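Local coordinates for protein protease VP4 (PDB 2GEF) that cleaves peptide bonds as a birnavirus serine protease with a serine/lysine catalytic dyad, probably processing the viral polyprotein of which it is one piece, at residues T156-G170 with M187-D201. Numbering follows the deposited sequence.
Sequences TGCLSGTNVQPVQFG and MTQDGGEDTRICTLD
Val164 and the selenomethionine Met187 make the tightly packed centre of this contact. Val164 CG1, anti to its own backbone N, lies 3.6 Å from Met187 CG. The extended chi2 (-173°) of Met187 carries SE to 3.3 Å from Val164 O. Two backbone bridges frame the pair. At one, Val164 N reaches Cys198 O at 2.9 Å, but from 48° above the carbonyl plane, whereas Leu200 N hydrogen-bonds to Thr162 O in the carbonyl plane. At the other, Val167 N bonds to Met187 O and Gln189 N to Val167 O. Next to it Gly170 packs its CA 3.6 Å from Thr188 CG2. Thr188 OG1 donates to Glu193 OE1 at 2.6 Å and accepts from Gly192 N, tying down the loop that follows the type I turn 188-191.

The solvent side is looser. Gln189, exposed, offers NE2 to Pro166 O at a weak 3.4 Å, its amide plane 24° from that of Gln168, and a water donates to both Val164 O and Cys198 O.

Thr156 O accepts from Met187 N just past strand 184-186, the parallel neighbour of strand 154-160. The Thr156 side chain touches the nucleophile Ser136, and its OG1 bonds weakly to NZ of the catalytic Lys173, so the contact borders the active site. At the far end Leu159 CD1 meets Leu200 CD1 at 3.5 Å; Leu159, Val164 and Leu200 all rest on helix 138-146, and Thr199 caps the start of helix 200-209.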
ATOM      1  N   THR A 156       4.379  -4.129   2.214  1.00  8.88           N
ATOM      2  CA  THR A 156       4.954  -4.191   0.840  1.00  7.23           C
ATOM      3  C   THR A 156       5.445  -5.586   0.498  1.00  8.52           C
ATOM      4  O   THR A 156       6.102  -6.272   1.306  1.00  7.82           O
ATOM      5  CB  THR A 156       5.992  -3.057   0.585  1.00  5.99           C
ATOM      6  OG1 THR A 156       6.057  -2.777  -0.812  1.00  8.21           O
ATOM      7  CG2 THR A 156       7.436  -3.318   1.218  1.00  7.79           C
ATOM      8  N   GLY A 157       5.049  -6.074  -0.684  1.00  6.20           N
ATOM      9  CA  GLY A 157       5.465  -7.351  -1.044  1.00  9.28           C
ATOM     10  C   GLY A 157       4.595  -7.857  -2.160  1.00 11.08           C
ATOM     11  O   GLY A 157       3.388  -7.680  -2.106  1.00 10.65           O
ATOM     12  N   CYS A 158       5.228  -8.355  -3.227  1.00 11.84           N
ATOM     13  CA  CYS A 158       4.472  -9.127  -4.221  1.00 12.79           C
ATOM     14  C   CYS A 158       4.098 -10.487  -3.667  1.00 13.50           C
ATOM     15  O   CYS A 158       4.659 -10.950  -2.645  1.00 13.78           O
ATOM     16  CB  CYS A 158       5.205  -9.273  -5.545  1.00 14.00           C
ATOM     17  SG  CYS A 158       5.655  -7.733  -6.251  1.00 17.06           S
ATOM     18  N   LEU A 159       3.095 -11.092  -4.300  1.00 13.31           N
ATOM     19  CA  LEU A 159       2.616 -12.402  -3.886  1.00 12.77           C
ATOM     20  C   LEU A 159       2.797 -13.463  -4.963  1.00 12.65           C
ATOM     21  O   LEU A 159       2.543 -13.225  -6.137  1.00 11.28           O
ATOM     22  CB  LEU A 159       1.163 -12.385  -3.357  1.00 11.82           C
ATOM     23  CG  LEU A 159       1.045 -11.815  -1.918  1.00 11.83           C
ATOM     24  CD1 LEU A 159      -0.390 -11.782  -1.573  1.00 11.31           C
ATOM     25  CD2 LEU A 159       1.775 -12.735  -0.942  1.00  8.19           C
ATOM     26  N   SER A 160       3.338 -14.587  -4.525  1.00 11.63           N
ATOM     27  CA  SER A 160       3.245 -15.883  -5.257  1.00 11.80           C
ATOM     28  C   SER A 160       2.455 -16.956  -4.524  1.00 11.81           C
ATOM     29  O   SER A 160       3.035 -17.595  -3.702  1.00 12.90           O
ATOM     30  CB  SER A 160       4.638 -16.443  -5.372  1.00 11.51           C
ATOM     31  OG  SER A 160       4.648 -17.486  -6.231  1.00 13.31           O
ATOM     32  N   GLY A 161       1.183 -17.226  -4.872  1.00 12.07           N
ATOM     33  CA  GLY A 161       0.302 -17.934  -3.971  1.00  9.49           C
ATOM     34  C   GLY A 161       0.354 -17.174  -2.615  1.00 11.85           C
ATOM     35  O   GLY A 161       0.037 -16.017  -2.542  1.00  8.67           O
ATOM     36  N   THR A 162       0.679 -17.869  -1.546  1.00 11.80           N
ATOM     37  CA  THR A 162       0.697 -17.294  -0.172  1.00 13.20           C
ATOM     38  C   THR A 162       2.169 -16.923   0.272  1.00 13.00           C
ATOM     39  O   THR A 162       2.351 -16.385   1.364  1.00 15.88           O
ATOM     40  CB  THR A 162       0.091 -18.375   0.859  1.00 14.70           C
ATOM     41  OG1 THR A 162      -0.166 -17.762   2.117  1.00 19.55           O
ATOM     42  CG2 THR A 162       1.059 -19.342   1.113  1.00 11.28           C
ATOM     43  N   ASN A 163       3.167 -17.077  -0.640  1.00 10.92           N
ATOM     44  CA  ASN A 163       4.594 -16.760  -0.422  1.00  9.20           C
ATOM     45  C   ASN A 163       4.845 -15.374  -0.865  1.00  8.24           C
ATOM     46  O   ASN A 163       4.502 -15.043  -1.956  1.00  8.15           O
ATOM     47  CB  ASN A 163       5.427 -17.721  -1.223  1.00  7.68           C
ATOM     48  CG  ASN A 163       5.471 -19.058  -0.590  1.00 10.28           C
ATOM     49  OD1 ASN A 163       5.372 -20.100  -1.256  1.00 16.14           O
ATOM     50  ND2 ASN A 163       5.500 -19.065   0.720  1.00  7.17           N
ATOM     51  N   VAL A 164       5.354 -14.525   0.008  1.00  8.84           N
ATOM     52  CA  VAL A 164       5.776 -13.207  -0.331  1.00  8.16           C
ATOM     53  C   VAL A 164       7.016 -13.205  -1.196  1.00  8.40           C
ATOM     54  O   VAL A 164       7.999 -13.930  -0.895  1.00  9.80           O
ATOM     55  CB  VAL A 164       5.924 -12.378   0.946  1.00  8.41           C
ATOM     56  CG1 VAL A 164       6.514 -10.898   0.656  1.00 12.68           C
ATOM     57  CG2 VAL A 164       4.464 -12.243   1.669  1.00  7.88           C
ATOM     58  N   GLN A 165       7.030 -12.330  -2.203  1.00  9.64           N
ATOM     59  CA  GLN A 165       8.281 -11.917  -2.875  1.00  7.39           C
ATOM     60  C   GLN A 165       8.773 -10.532  -2.657  1.00  7.91           C
ATOM     61  O   GLN A 165       8.000  -9.553  -2.709  1.00  9.71           O
ATOM     62  CB  GLN A 165       8.148 -12.127  -4.337  1.00  8.61           C
ATOM     63  CG  GLN A 165       7.660 -13.577  -4.711  1.00 13.34           C
ATOM     64  CD  GLN A 165       7.192 -13.548  -6.102  1.00 23.94           C
ATOM     65  OE1 GLN A 165       6.375 -12.639  -6.499  1.00 22.45           O
ATOM     66  NE2 GLN A 165       7.753 -14.453  -6.929  1.00 26.67           N
ATOM     67  N   PRO A 166      10.119 -10.367  -2.455  1.00  8.46           N
ATOM     68  CA  PRO A 166      10.749  -9.081  -2.016  1.00  8.66           C
ATOM     69  C   PRO A 166      10.737  -7.957  -3.165  1.00  8.56           C
ATOM     70  O   PRO A 166      10.806  -8.241  -4.393  1.00  7.79           O
ATOM     71  CB  PRO A 166      12.171  -9.485  -1.644  1.00  5.86           C
ATOM     72  CG  PRO A 166      12.465 -10.531  -2.623  1.00 12.37           C
ATOM     73  CD  PRO A 166      11.153 -11.376  -2.770  1.00  8.43           C
ATOM     74  N   VAL A 167      10.616  -6.724  -2.737  1.00  7.84           N
ATOM     75  CA  VAL A 167      10.360  -5.663  -3.714  1.00  9.63           C
ATOM     76  C   VAL A 167      11.584  -4.735  -3.592  1.00  8.89           C
ATOM     77  O   VAL A 167      12.309  -4.774  -2.586  1.00  8.63           O
ATOM     78  CB  VAL A 167       8.967  -5.048  -3.538  1.00  9.43           C
ATOM     79  CG1 VAL A 167       8.885  -4.341  -2.257  1.00  7.79           C
ATOM     80  CG2 VAL A 167       8.669  -4.070  -4.622  1.00 11.61           C
ATOM     81  N   GLN A 168      11.926  -4.086  -4.693  1.00  9.11           N
ATOM     82  CA  GLN A 168      12.915  -3.040  -4.705  1.00  9.59           C
ATOM     83  C   GLN A 168      12.457  -1.782  -3.848  1.00  8.94           C
ATOM     84  O   GLN A 168      11.310  -1.540  -3.686  1.00  6.73           O
ATOM     85  CB  GLN A 168      12.961  -2.559  -6.151  1.00 10.04           C
ATOM     86  CG  GLN A 168      14.065  -3.219  -7.039  1.00 15.92           C
ATOM     87  CD  GLN A 168      14.507  -2.311  -8.210  1.00  8.66           C
ATOM     88  OE1 GLN A 168      15.671  -1.956  -8.246  1.00  2.00           O
ATOM     89  NE2 GLN A 168      13.553  -1.915  -9.140  1.00  6.06           N
ATOM     90  N   PHE A 169      13.353  -0.874  -3.506  1.00 10.65           N
ATOM     91  CA  PHE A 169      12.915   0.437  -2.879  1.00  9.12           C
ATOM     92  C   PHE A 169      12.467   0.365  -1.434  1.00  6.05           C
ATOM     93  O   PHE A 169      11.799   1.252  -0.986  1.00  5.55           O
ATOM     94  CB  PHE A 169      11.907   1.214  -3.792  1.00  9.27           C
ATOM     95  CG  PHE A 169      12.342   1.177  -5.294  1.00 11.90           C
ATOM     96  CD1 PHE A 169      13.567   1.773  -5.699  1.00 11.31           C
ATOM     97  CD2 PHE A 169      11.530   0.579  -6.294  1.00  8.16           C
ATOM     98  CE1 PHE A 169      14.015   1.673  -7.066  1.00  9.21           C
ATOM     99  CE2 PHE A 169      11.981   0.522  -7.648  1.00 10.49           C
ATOM    100  CZ  PHE A 169      13.233   1.039  -8.000  1.00  8.74           C
ATOM    101  N   GLY A 170      12.837  -0.659  -0.713  1.00  5.83           N
ATOM    102  CA  GLY A 170      12.487  -0.775   0.699  1.00  7.54           C
ATOM    103  C   GLY A 170      12.781   0.473   1.569  1.00  8.40           C
ATOM    104  O   GLY A 170      11.983   0.984   2.298  1.00  9.29           O
HETATM  105  N   MSE A 187       8.620  -7.603   2.619  1.00  6.48           N
HETATM  106  CA  MSE A 187       9.914  -8.107   2.182  1.00 11.92           C
HETATM  107  C   MSE A 187      10.424  -7.198   1.069  1.00  9.20           C
HETATM  108  O   MSE A 187       9.677  -6.930   0.093  1.00  7.71           O
HETATM  109  CB  MSE A 187       9.852  -9.536   1.581  1.00  9.77           C
HETATM  110  CG  MSE A 187       9.611 -10.683   2.432  1.00 17.59           C
HETATM  111 SE   MSE A 187       9.841 -12.271   1.316  1.00 28.60          SE
HETATM  112  CE  MSE A 187      11.795 -12.410   1.640  1.00 16.02           C
ATOM    113  N   THR A 188      11.672  -6.716   1.243  1.00  8.98           N
ATOM    114  CA  THR A 188      12.326  -5.866   0.277  1.00  8.74           C
ATOM    115  C   THR A 188      13.720  -6.396  -0.070  1.00  9.02           C
ATOM    116  O   THR A 188      14.282  -7.134   0.743  1.00  9.01           O
ATOM    117  CB  THR A 188      12.368  -4.500   0.697  1.00  8.28           C
ATOM    118  OG1 THR A 188      13.191  -4.393   1.855  1.00 13.34           O
ATOM    119  CG2 THR A 188      11.005  -4.024   1.003  1.00 12.31           C
ATOM    120  N   GLN A 189      14.177  -6.129  -1.298  1.00  7.86           N
ATOM    121  CA  GLN A 189      15.564  -6.445  -1.673  1.00 10.65           C
ATOM    122  C   GLN A 189      16.633  -5.746  -0.809  1.00 10.20           C
ATOM    123  O   GLN A 189      17.634  -6.348  -0.557  1.00 10.57           O
ATOM    124  CB  GLN A 189      15.818  -6.298  -3.187  1.00  9.86           C
ATOM    125  CG  GLN A 189      14.777  -7.170  -3.978  1.00 10.69           C
ATOM    126  CD  GLN A 189      14.733  -6.877  -5.458  1.00 12.18           C
ATOM    127  OE1 GLN A 189      15.731  -6.563  -6.051  1.00 16.25           O
ATOM    128  NE2 GLN A 189      13.589  -7.083  -6.071  1.00 17.66           N
ATOM    129  N   ASP A 190      16.414  -4.541  -0.313  1.00  8.17           N
ATOM    130  CA  ASP A 190      17.461  -3.913   0.498  1.00  9.66           C
ATOM    131  C   ASP A 190      17.248  -4.031   2.046  1.00  9.55           C
ATOM    132  O   ASP A 190      17.856  -3.324   2.803  1.00 12.03           O
ATOM    133  CB  ASP A 190      17.716  -2.438   0.048  1.00  9.99           C
ATOM    134  CG  ASP A 190      16.418  -1.529   0.175  1.00 11.58           C
ATOM    135  OD1 ASP A 190      15.376  -2.165   0.475  1.00 12.75           O
ATOM    136  OD2 ASP A 190      16.392  -0.247  -0.142  1.00 13.99           O
ATOM    137  N   GLY A 191      16.411  -4.922   2.544  1.00 11.25           N
ATOM    138  CA  GLY A 191      16.235  -4.988   4.027  1.00 10.68           C
ATOM    139  C   GLY A 191      15.619  -3.700   4.604  1.00 10.50           C
ATOM    140  O   GLY A 191      15.793  -3.365   5.793  1.00 11.02           O
ATOM    141  N   GLY A 192      14.902  -2.921   3.778  1.00  9.82           N
ATOM    142  CA  GLY A 192      14.377  -1.643   4.333  1.00 11.14           C
ATOM    143  C   GLY A 192      13.205  -1.794   5.298  1.00 10.83           C
ATOM    144  O   GLY A 192      12.862  -0.848   6.036  1.00 14.16           O
ATOM    145  N   GLU A 193      12.588  -2.956   5.316  1.00  8.16           N
ATOM    146  CA  GLU A 193      11.377  -3.148   6.187  1.00 10.78           C
ATOM    147  C   GLU A 193      11.806  -3.173   7.668  1.00 10.61           C
ATOM    148  O   GLU A 193      12.861  -3.689   7.961  1.00 12.05           O
ATOM    149  CB  GLU A 193      10.479  -4.435   5.815  1.00  4.24           C
ATOM    150  CG  GLU A 193      11.164  -5.768   6.191  1.00  6.50           C
ATOM    151  CD  GLU A 193      12.297  -6.206   5.175  1.00 15.57           C
ATOM    152  OE1 GLU A 193      12.489  -5.497   4.132  1.00 14.43           O
ATOM    153  OE2 GLU A 193      12.972  -7.275   5.386  1.00  9.31           O
ATOM    154  N   ASP A 194      10.972  -2.668   8.581  1.00  8.84           N
ATOM    155  CA  ASP A 194      11.216  -2.849   9.992  1.00  8.59           C
ATOM    156  C   ASP A 194      11.074  -4.325  10.500  1.00 11.50           C
ATOM    157  O   ASP A 194      11.790  -4.745  11.396  1.00  9.61           O
ATOM    158  CB  ASP A 194      10.253  -1.856  10.718  1.00 10.08           C
ATOM    159  CG  ASP A 194      10.502  -0.429  10.262  1.00  6.07           C
ATOM    160  OD1 ASP A 194      11.572   0.081  10.569  1.00 14.11           O
ATOM    161  OD2 ASP A 194       9.691   0.219   9.580  1.00 14.38           O
ATOM    162  N   THR A 195      10.123  -5.059   9.922  1.00 11.34           N
ATOM    163  CA  THR A 195       9.844  -6.446  10.212  1.00 12.22           C
ATOM    164  C   THR A 195       9.623  -7.251   9.005  1.00  9.41           C
ATOM    165  O   THR A 195       8.817  -6.884   8.220  1.00 10.04           O
ATOM    166  CB  THR A 195       8.535  -6.504  10.918  1.00 13.32           C
ATOM    167  OG1 THR A 195       8.645  -5.580  11.995  1.00 15.87           O
ATOM    168  CG2 THR A 195       8.184  -7.943  11.480  1.00 14.57           C
ATOM    169  N   ARG A 196      10.337  -8.347   8.857  1.00  9.36           N
ATOM    170  CA  ARG A 196      10.303  -9.137   7.629  1.00 11.42           C
ATOM    171  C   ARG A 196       9.293 -10.254   7.679  1.00 11.91           C
ATOM    172  O   ARG A 196       9.321 -11.029   8.609  1.00 11.41           O
ATOM    173  CB  ARG A 196      11.661  -9.772   7.374  1.00 10.50           C
ATOM    174  CG  ARG A 196      11.807 -10.242   5.898  1.00 12.92           C
ATOM    175  CD  ARG A 196      13.080 -10.986   6.018  1.00 13.19           C
ATOM    176  NE  ARG A 196      13.470 -11.898   4.990  1.00 21.92           N
ATOM    177  CZ  ARG A 196      13.937 -11.545   3.797  1.00 24.54           C
ATOM    178  NH1 ARG A 196      14.412 -12.494   2.977  1.00 27.24           N
ATOM    179  NH2 ARG A 196      13.947 -10.271   3.431  1.00 21.76           N
ATOM    180  N   ILE A 197       8.420 -10.368   6.664  1.00 10.41           N
ATOM    181  CA  ILE A 197       7.337 -11.304   6.761  1.00  9.92           C
ATOM    182  C   ILE A 197       7.293 -11.989   5.427  1.00  9.14           C
ATOM    183  O   ILE A 197       7.193 -11.294   4.427  1.00  7.35           O
ATOM    184  CB  ILE A 197       5.982 -10.539   7.075  1.00 10.49           C
ATOM    185  CG1 ILE A 197       5.816 -10.141   8.580  1.00 11.85           C
ATOM    186  CG2 ILE A 197       4.910 -11.364   6.728  1.00 13.72           C
ATOM    187  CD1 ILE A 197       6.126 -11.237   9.653  1.00  9.87           C
ATOM    188  N   CYS A 198       7.378 -13.326   5.383  1.00  6.55           N
ATOM    189  CA  CYS A 198       7.518 -14.085   4.108  1.00  7.73           C
ATOM    190  C   CYS A 198       6.274 -14.774   3.673  1.00  6.71           C
ATOM    191  O   CYS A 198       6.194 -15.363   2.616  1.00  4.91           O
ATOM    192  CB  CYS A 198       8.643 -15.167   4.299  1.00  9.17           C
ATOM    193  SG  CYS A 198      10.134 -14.208   4.745  1.00 19.15           S
ATOM    194  N   THR A 199       5.271 -14.727   4.513  1.00  9.11           N
ATOM    195  CA  THR A 199       3.982 -15.362   4.106  1.00 10.10           C
ATOM    196  C   THR A 199       2.817 -14.464   4.421  1.00  9.10           C
ATOM    197  O   THR A 199       2.884 -13.616   5.326  1.00  9.18           O
ATOM    198  CB  THR A 199       3.779 -16.866   4.694  1.00  7.65           C
ATOM    199  OG1 THR A 199       3.315 -16.772   6.051  1.00  8.04           O
ATOM    200  CG2 THR A 199       5.138 -17.700   4.634  1.00  6.93           C
ATOM    201  N   LEU A 200       1.747 -14.690   3.685  1.00  9.75           N
ATOM    202  CA  LEU A 200       0.459 -14.012   3.951  1.00 11.09           C
ATOM    203  C   LEU A 200      -0.231 -14.288   5.305  1.00  9.91           C
ATOM    204  O   LEU A 200      -0.924 -13.429   5.851  1.00 11.21           O
ATOM    205  CB  LEU A 200      -0.456 -14.420   2.832  1.00  8.70           C
ATOM    206  CG  LEU A 200      -1.369 -13.370   2.353  1.00 13.42           C
ATOM    207  CD1 LEU A 200      -0.576 -12.104   1.925  1.00 13.57           C
ATOM    208  CD2 LEU A 200      -2.335 -13.937   1.280  1.00  8.27           C
ATOM    209  N   ASP A 201      -0.094 -15.494   5.795  1.00  9.70           N
ATOM    210  CA  ASP A 201      -0.471 -15.889   7.175  1.00 11.27           C
ATOM    211  C   ASP A 201       0.256 -15.107   8.272  1.00  9.40           C
ATOM    212  O   ASP A 201      -0.390 -14.607   9.201  1.00  8.23           O
ATOM    213  CB  ASP A 201      -0.327 -17.399   7.333  1.00 10.71           C
ATOM    214  CG  ASP A 201      -1.544 -18.123   6.691  1.00 17.42           C
ATOM    215  OD1 ASP A 201      -2.750 -17.796   6.991  1.00 16.57           O
ATOM    216  OD2 ASP A 201      -1.305 -18.997   5.800  1.00 26.31           O
TER
HETATM  217  O   HOH W   1       8.521 -16.282   0.547  1.00 23.92           O